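Local coordinates for lactococcus lactis MG1363 DpsA (Lactococcus lactis, PDB 1ZS3), which probably binds DNA and protects it under oxidative stress, as a twelve-subunit Dps protein of the ferritin superfamily, at residues F39-R44 with V120-Q125; L114-I119 with G164-S169. All coordinates share one frame; numbering follows the deposited sequence.

Interaction 1. Residues F39-R44 with V120-Q125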
ATOM      1  N   PHE A  39     -18.557  -1.578  27.814  1.00 42.75           N
ATOM      2  CA  PHE A  39     -19.666  -1.433  26.894  1.00 43.19           C
ATOM      3  C   PHE A  39     -20.535  -0.259  27.210  1.00 43.66           C
ATOM      4  O   PHE A  39     -21.098   0.343  26.287  1.00 44.15           O
ATOM      5  CB  PHE A  39     -20.493  -2.697  26.804  1.00 43.20           C
ATOM      6  CG  PHE A  39     -20.891  -3.007  25.420  1.00 43.57           C
ATOM      7  CD1 PHE A  39     -20.220  -3.955  24.682  1.00 43.55           C
ATOM      8  CD2 PHE A  39     -21.881  -2.287  24.823  1.00 45.38           C
ATOM      9  CE1 PHE A  39     -20.582  -4.217  23.396  1.00 44.30           C
ATOM     10  CE2 PHE A  39     -22.245  -2.534  23.517  1.00 45.85           C
ATOM     11  CZ  PHE A  39     -21.597  -3.506  22.808  1.00 45.06           C
ATOM     12  N   ILE A  40     -20.650   0.120  28.483  1.00 43.46           N
ATOM     13  CA  ILE A  40     -21.532   1.227  28.800  1.00 43.57           C
ATOM     14  C   ILE A  40     -20.801   2.501  28.457  1.00 42.39           C
ATOM     15  O   ILE A  40     -21.422   3.405  27.939  1.00 43.02           O
ATOM     16  CB  ILE A  40     -22.074   1.137  30.298  1.00 43.90           C
ATOM     17  CG1 ILE A  40     -23.536   0.723  30.287  1.00 43.90           C
ATOM     18  CG2 ILE A  40     -21.973   2.442  31.025  1.00 44.92           C
ATOM     19  CD1 ILE A  40     -23.771  -0.603  29.642  1.00 44.31           C
ATOM     20  N   GLU A  41     -19.503   2.578  28.736  1.00 40.82           N
ATOM     21  CA  GLU A  41     -18.669   3.661  28.208  1.00 39.52           C
ATOM     22  C   GLU A  41     -18.799   3.764  26.694  1.00 38.26           C
ATOM     23  O   GLU A  41     -18.978   4.836  26.202  1.00 37.37           O
ATOM     24  CB  GLU A  41     -17.210   3.449  28.550  1.00 38.96           C
ATOM     25  CG  GLU A  41     -16.473   4.757  28.606  1.00 38.71           C
ATOM     26  CD  GLU A  41     -16.658   5.491  29.905  1.00 39.64           C
ATOM     27  OE1 GLU A  41     -17.298   6.564  29.884  1.00 38.02           O
ATOM     28  OE2 GLU A  41     -16.164   4.985  30.935  1.00 42.91           O
ATOM     29  N   ASN A  42     -18.726   2.668  25.967  1.00 37.80           N
ATOM     30  CA  ASN A  42     -18.943   2.678  24.534  1.00 38.97           C
ATOM     31  C   ASN A  42     -20.157   3.498  24.117  1.00 40.25           C
ATOM     32  O   ASN A  42     -20.107   4.287  23.165  1.00 40.63           O
ATOM     33  CB  ASN A  42     -19.048   1.238  23.998  1.00 38.91           C
ATOM     34  CG  ASN A  42     -19.332   1.182  22.524  1.00 38.80           C
ATOM     35  OD1 ASN A  42     -20.198   0.445  22.083  1.00 40.98           O
ATOM     36  ND2 ASN A  42     -18.583   1.948  21.759  1.00 41.18           N
ATOM     37  N   ILE A  43     -21.253   3.299  24.822  1.00 41.38           N
ATOM     38  CA  ILE A  43     -22.518   3.967  24.500  1.00 41.32           C
ATOM     39  C   ILE A  43     -22.409   5.439  24.869  1.00 41.16           C
ATOM     40  O   ILE A  43     -22.847   6.326  24.150  1.00 40.49           O
ATOM     41  CB  ILE A  43     -23.705   3.298  25.241  1.00 41.47           C
ATOM     42  CG1 ILE A  43     -23.602   1.768  25.120  1.00 42.33           C
ATOM     43  CG2 ILE A  43     -25.025   3.888  24.754  1.00 41.65           C
ATOM     44  CD1 ILE A  43     -24.771   1.083  24.455  1.00 43.31           C
ATOM     45  N   ARG A  44     -21.786   5.699  25.988  1.00 41.19           N
ATOM     46  CA  ARG A  44     -21.593   7.049  26.467  1.00 42.26           C
ATOM     47  C   ARG A  44     -20.724   7.854  25.534  1.00 42.04           C
ATOM     48  O   ARG A  44     -20.954   9.048  25.360  1.00 43.09           O
ATOM     49  CB  ARG A  44     -20.972   7.004  27.879  1.00 42.85           C
ATOM     50  CG  ARG A  44     -21.980   6.997  29.038  1.00 43.05           C
ATOM     51  CD  ARG A  44     -22.210   8.376  29.616  1.00 44.84           C
ATOM     52  NE  ARG A  44     -21.039   8.811  30.390  1.00 44.08           N
ATOM     53  CZ  ARG A  44     -20.575  10.060  30.449  1.00 42.36           C
ATOM     54  NH1 ARG A  44     -21.146  11.074  29.787  1.00 40.45           N
ATOM     55  NH2 ARG A  44     -19.502  10.276  31.191  1.00 42.40           N
ATOM     56  N   VAL A 120     -13.364  11.210  34.795  1.00 43.92           N
ATOM     57  CA  VAL A 120     -13.891  10.581  36.029  1.00 44.08           C
ATOM     58  C   VAL A 120     -14.314   9.144  35.761  1.00 43.09           C
ATOM     59  O   VAL A 120     -13.813   8.234  36.396  1.00 42.97           O
ATOM     60  CB  VAL A 120     -15.098  11.422  36.628  1.00 44.92           C
ATOM     61  CG1 VAL A 120     -15.860  10.655  37.675  1.00 44.17           C
ATOM     62  CG2 VAL A 120     -14.562  12.747  37.209  1.00 45.32           C
ATOM     63  N   ASP A 121     -15.223   8.935  34.812  1.00 42.42           N
ATOM     64  CA  ASP A 121     -15.504   7.612  34.277  1.00 42.77           C
ATOM     65  C   ASP A 121     -14.257   6.695  34.189  1.00 43.10           C
ATOM     66  O   ASP A 121     -14.291   5.569  34.683  1.00 43.40           O
ATOM     67  CB  ASP A 121     -16.113   7.760  32.877  1.00 43.07           C
ATOM     68  CG  ASP A 121     -17.607   7.727  32.880  1.00 43.47           C
ATOM     69  OD1 ASP A 121     -18.255   7.323  31.890  1.00 43.08           O
ATOM     70  OD2 ASP A 121     -18.240   8.108  33.854  1.00 47.69           O
ATOM     71  N   PHE A 122     -13.175   7.160  33.546  1.00 43.11           N
ATOM     72  CA  PHE A 122     -11.999   6.314  33.243  1.00 42.93           C
ATOM     73  C   PHE A 122     -11.163   6.077  34.469  1.00 43.50           C
ATOM     74  O   PHE A 122     -10.539   5.046  34.582  1.00 43.12           O
ATOM     75  CB  PHE A 122     -11.158   6.905  32.107  1.00 42.45           C
ATOM     76  CG  PHE A 122     -11.618   6.489  30.753  1.00 41.62           C
ATOM     77  CD1 PHE A 122     -12.559   7.222  30.067  1.00 41.89           C
ATOM     78  CD2 PHE A 122     -11.125   5.360  30.168  1.00 43.64           C
ATOM     79  CE1 PHE A 122     -13.007   6.827  28.833  1.00 41.41           C
ATOM     80  CE2 PHE A 122     -11.578   4.963  28.914  1.00 43.66           C
ATOM     81  CZ  PHE A 122     -12.524   5.702  28.260  1.00 42.27           C
ATOM     82  N   GLN A 123     -11.139   7.031  35.389  1.00 44.89           N
ATOM     83  CA  GLN A 123     -10.414   6.896  36.654  1.00 46.05           C
ATOM     84  C   GLN A 123     -11.129   5.811  37.398  1.00 46.57           C
ATOM     85  O   GLN A 123     -10.516   5.045  38.106  1.00 47.42           O
ATOM     86  CB  GLN A 123     -10.484   8.191  37.472  1.00 46.57           C
ATOM     87  CG  GLN A 123      -9.141   8.848  37.863  1.00 48.45           C
ATOM     88  CD  GLN A 123      -9.213  10.384  38.094  1.00 50.02           C
ATOM     89  OE1 GLN A 123      -8.248  10.983  38.609  1.00 49.81           O
ATOM     90  NE2 GLN A 123     -10.323  11.008  37.698  1.00 51.15           N
ATOM     91  N   ALA A 124     -12.450   5.746  37.185  1.00 46.99           N
ATOM     92  CA  ALA A 124     -13.304   4.756  37.876  1.00 47.12           C
ATOM     93  C   ALA A 124     -13.113   3.402  37.286  1.00 47.15           C
ATOM     94  O   ALA A 124     -13.053   2.436  38.029  1.00 48.26           O
ATOM     95  CB  ALA A 124     -14.788   5.151  37.857  1.00 46.92           C
ATOM     96  N   GLN A 125     -12.965   3.278  35.964  1.00 47.25           N
ATOM     97  CA  GLN A 125     -12.729   1.960  35.368  1.00 46.92           C
ATOM     98  C   GLN A 125     -11.432   1.341  35.920  1.00 46.87           C
ATOM     99  O   GLN A 125     -11.337   0.099  35.997  1.00 45.38           O
ATOM    100  CB  GLN A 125     -12.595   1.985  33.829  1.00 46.81           C
ATOM    101  CG  GLN A 125     -13.769   2.605  33.063  1.00 45.14           C
ATOM    102  CD  GLN A 125     -13.680   2.330  31.601  1.00 44.16           C
ATOM    103  OE1 GLN A 125     -13.103   1.339  31.199  1.00 43.81           O
ATOM    104  NE2 GLN A 125     -14.220   3.223  30.793  1.00 44.79           N
TER

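Interaction 2. Residues L114-I119 with G164-S169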
ATOM      1  N   LEU A 114     -18.509  17.229  28.950  1.00 52.16           N
ATOM      2  CA  LEU A 114     -18.459  15.832  28.509  1.00 51.64           C
ATOM      3  C   LEU A 114     -17.092  15.249  28.794  1.00 51.20           C
ATOM      4  O   LEU A 114     -16.979  14.154  29.305  1.00 51.72           O
ATOM      5  CB  LEU A 114     -18.762  15.755  27.020  1.00 51.31           C
ATOM      6  CG  LEU A 114     -20.228  16.063  26.683  1.00 51.95           C
ATOM      7  CD1 LEU A 114     -20.293  16.615  25.297  1.00 52.83           C
ATOM      8  CD2 LEU A 114     -21.057  14.791  26.784  1.00 51.95           C
ATOM      9  N   LEU A 115     -16.042  16.003  28.477  1.00 50.81           N
ATOM     10  CA  LEU A 115     -14.674  15.504  28.638  1.00 50.40           C
ATOM     11  C   LEU A 115     -14.399  15.212  30.068  1.00 50.55           C
ATOM     12  O   LEU A 115     -13.854  14.158  30.395  1.00 50.60           O
ATOM     13  CB  LEU A 115     -13.659  16.498  28.107  1.00 50.16           C
ATOM     14  CG  LEU A 115     -13.189  16.104  26.702  1.00 50.92           C
ATOM     15  CD1 LEU A 115     -14.317  16.041  25.699  1.00 51.50           C
ATOM     16  CD2 LEU A 115     -12.137  17.041  26.226  1.00 52.69           C
ATOM     17  N   GLU A 116     -14.808  16.132  30.926  1.00 50.74           N
ATOM     18  CA  GLU A 116     -14.613  15.997  32.365  1.00 50.93           C
ATOM     19  C   GLU A 116     -15.322  14.760  32.961  1.00 49.45           C
ATOM     20  O   GLU A 116     -14.795  14.109  33.856  1.00 49.69           O
ATOM     21  CB  GLU A 116     -15.078  17.273  33.035  1.00 52.22           C
ATOM     22  CG  GLU A 116     -14.341  17.575  34.327  1.00 55.19           C
ATOM     23  CD  GLU A 116     -14.448  19.032  34.710  1.00 58.38           C
ATOM     24  OE1 GLU A 116     -13.488  19.813  34.421  1.00 60.07           O
ATOM     25  OE2 GLU A 116     -15.524  19.383  35.258  1.00 60.78           O
ATOM     26  N   SER A 117     -16.481  14.417  32.429  1.00 47.49           N
ATOM     27  CA  SER A 117     -17.195  13.234  32.845  1.00 46.57           C
ATOM     28  C   SER A 117     -16.481  11.966  32.434  1.00 46.01           C
ATOM     29  O   SER A 117     -16.589  10.951  33.139  1.00 47.18           O
ATOM     30  CB  SER A 117     -18.587  13.255  32.270  1.00 46.70           C
ATOM     31  OG  SER A 117     -18.615  12.689  30.981  1.00 46.73           O
ATOM     32  N   PHE A 118     -15.736  12.015  31.324  1.00 44.11           N
ATOM     33  CA  PHE A 118     -14.998  10.851  30.873  1.00 41.19           C
ATOM     34  C   PHE A 118     -13.722  10.678  31.633  1.00 40.23           C
ATOM     35  O   PHE A 118     -13.276   9.556  31.745  1.00 38.14           O
ATOM     36  CB  PHE A 118     -14.740  10.922  29.380  1.00 40.21           C
ATOM     37  CG  PHE A 118     -15.955  10.648  28.562  1.00 37.81           C
ATOM     38  CD1 PHE A 118     -16.653   9.483  28.711  1.00 36.69           C
ATOM     39  CD2 PHE A 118     -16.420  11.576  27.672  1.00 36.89           C
ATOM     40  CE1 PHE A 118     -17.783   9.234  27.947  1.00 36.95           C
ATOM     41  CE2 PHE A 118     -17.545  11.342  26.918  1.00 37.09           C
ATOM     42  CZ  PHE A 118     -18.234  10.175  27.062  1.00 36.78           C
ATOM     43  N   ILE A 119     -13.185  11.751  32.199  1.00 40.49           N
ATOM     44  CA  ILE A 119     -11.920  11.618  32.948  1.00 41.57           C
ATOM     45  C   ILE A 119     -12.239  10.847  34.191  1.00 42.75           C
ATOM     46  O   ILE A 119     -11.497   9.953  34.571  1.00 42.78           O
ATOM     47  CB  ILE A 119     -11.298  12.981  33.329  1.00 41.43           C
ATOM     48  CG1 ILE A 119     -10.767  13.667  32.069  1.00 41.58           C
ATOM     49  CG2 ILE A 119     -10.171  12.804  34.337  1.00 42.02           C
ATOM     50  CD1 ILE A 119     -10.542  15.117  32.225  1.00 41.15           C
ATOM     51  N   GLY A 164      -5.297  17.143  29.178  1.00 43.32           N
ATOM     52  CA  GLY A 164      -4.583  18.142  28.382  1.00 44.06           C
ATOM     53  C   GLY A 164      -5.487  18.974  27.460  1.00 44.75           C
ATOM     54  O   GLY A 164      -5.252  20.154  27.155  1.00 44.40           O
ATOM     55  N   ASP A 165      -6.527  18.347  26.931  1.00 45.67           N
ATOM     56  CA  ASP A 165      -7.420  18.985  25.974  1.00 47.28           C
ATOM     57  C   ASP A 165      -8.288  20.016  26.670  1.00 48.78           C
ATOM     58  O   ASP A 165      -8.878  20.836  26.007  1.00 49.71           O
ATOM     59  CB  ASP A 165      -8.317  17.940  25.297  1.00 47.68           C
ATOM     60  CG  ASP A 165      -8.801  18.358  23.948  1.00 47.82           C
ATOM     61  OD1 ASP A 165      -8.058  19.108  23.302  1.00 46.96           O
ATOM     62  OD2 ASP A 165      -9.896  17.999  23.462  1.00 50.51           O
ATOM     63  N   LEU A 166      -8.411  19.936  27.994  1.00 49.87           N
ATOM     64  CA  LEU A 166      -9.154  20.930  28.788  1.00 50.81           C
ATOM     65  C   LEU A 166      -8.167  21.917  29.430  1.00 51.70           C
ATOM     66  O   LEU A 166      -8.550  22.755  30.241  1.00 52.17           O
ATOM     67  CB  LEU A 166      -9.954  20.215  29.921  1.00 50.60           C
ATOM     68  CG  LEU A 166     -11.090  19.250  29.523  1.00 50.15           C
ATOM     69  CD1 LEU A 166     -11.604  18.518  30.727  1.00 49.25           C
ATOM     70  CD2 LEU A 166     -12.220  20.004  28.862  1.00 50.36           C
ATOM     71  N   GLY A 167      -6.897  21.840  29.041  1.00 52.76           N
ATOM     72  CA  GLY A 167      -5.886  22.794  29.457  1.00 53.60           C
ATOM     73  C   GLY A 167      -5.245  22.390  30.767  1.00 54.95           C
ATOM     74  O   GLY A 167      -4.432  23.106  31.314  1.00 54.75           O
ATOM     75  N   LYS A 168      -5.646  21.238  31.276  1.00 56.99           N
ATOM     76  CA  LYS A 168      -5.251  20.767  32.616  1.00 58.49           C
ATOM     77  C   LYS A 168      -4.132  19.721  32.561  1.00 58.42           C
ATOM     78  O   LYS A 168      -3.988  18.973  31.608  1.00 58.01           O
ATOM     79  CB  LYS A 168      -6.455  20.156  33.378  1.00 59.33           C
ATOM     80  CG  LYS A 168      -7.750  21.035  33.408  1.00 61.31           C
ATOM     81  CD  LYS A 168      -8.393  21.165  34.831  1.00 63.54           C
ATOM     82  CE  LYS A 168      -9.895  21.506  34.807  1.00 63.16           C
ATOM     83  NZ  LYS A 168     -10.153  22.764  34.030  1.00 63.38           N
ATOM     84  N   SER A 169      -3.342  19.705  33.636  1.00 59.20           N
ATOM     85  CA  SER A 169      -2.446  18.599  33.961  1.00 60.02           C
ATOM     86  C   SER A 169      -3.284  17.432  34.449  1.00 60.79           C
ATOM     87  O   SER A 169      -4.374  17.612  34.984  1.00 60.75           O
ATOM     88  CB  SER A 169      -1.434  19.006  35.044  1.00 59.68           C
ATOM     89  OG  SER A 169      -0.163  19.211  34.449  1.00 59.99           O
TER

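Interaction 1. Residues F39-R44 with V120-Q125
Glu41 bends at its second torsion (chi2 81°), which turns its carboxylate across the gap between helices 27-51 and 111-138, while Gln125 runs extended beyond CG and brings its amide to the same place from the other helix. The two segments run nearly antiparallel, their axes 11.8 Å apart at closest approach, with Glu41 level with Asp121. Gln125 NE2 donates to Glu41 OE2 over 2.6 Å, with a bent N-H...O angle of 140°. The amide meets the anti side of the carboxylate, and the two flat groups are almost coplanar, only 7° apart. NE2 is also hydrogen-bonded to Glu68 OE1 of helix 55-81, so one amide bridges acids of two different helices. The Phe122 ring lies beneath this pair: Gln125 NE2 sits 3.7 Å above one face, toward the rim. The carboxylate lies over that same face near its rim, Glu41 CD 4.0 Å from CE1. An alanine in place of Gln125 would probably leave the buried Glu41 carboxylate and Glu68 without their shared donor, and free the Glu41 carboxylate to turn. One turn further along helix 27-51, Arg44 directs the edge of its guanidinium to Asp121, its NH2 3.3 Å from OD1 in a long, weak salt bridge; the placing of OD1 is itself doubtful. The firmer partner of the Arg44 guanidinium is Ser117 OG, and Phe118 adds a cation-pi contact. Buried among the helices of a four-helix bundle of the ferritin type, the contact gathers the acids Glu41, Asp121 and Glu68, and its chemistry implies that the positive charge of Arg44 and the amide N-H groups of Gln125 probably offset part of that negative potential.

Interaction 2. Residues L114-I119 with G164-S169
Leu166 lies against Leu115 and Ile119 at the point where a Schellman motif closes helix 142-165, with Gly167, at positive phi, as its C-prime residue. Lys168 N bonds to the backbone oxygen of the residue before Gly164, and Gly167 N to Gly164 O at 3.0 Å. From this turn Leu166 reaches across to helix 111-138. CG stands anti to the carbonyl carbon (chi1 -65°), which carries the branch toward that helix, and the contact begins at CG, 4.0 Å from Leu115 CB. The chain then forks. Both methyls touch Leu115 CB, each at 3.9 Å; CD2 goes on to Leu115 CD2, while CD1 meets Ile119 CD1 tip to tip at 3.9 Å and rests near the backbone N of Glu116. The contact joins the C-terminal end of helix 142-165 to the flank of helix 111-138 by apolar packing, which Leu162 extends against Leu115 and Ile119. Polar groups border it loosely. Glu116 OE1 and Lys168 NZ are 4.5 Å apart, too far for a salt bridge, though their opposite charges probably attract weakly; Phe173 packs beside both side chains. At the opposite border Asp165, which also touches Pro55 of a neighbouring subunit, brings its OD2 to 3.7 Å from Leu115 CD2.

In the fold
Interactions 1 and 2 sit on successive turns of helix 111-138, their centres about 14 Å apart. Interaction 1 lies deep in the bundle, about 6 Å from the centre of the chain, and interaction 2 near one end, about 19 Å from it. Along the chain their segments alternate: 39-44, 114-119, 120-125, 164-169. The shared helix thus packs against helix 27-51 in one contact and the end of helix 142-165 in the other. The two also meet directly, through a probable hydrogen bond from Arg44 NH2 to Ser117 OG of 2.6 Å. Together they join three of the four bundle helices within each subunit of the dodecamer.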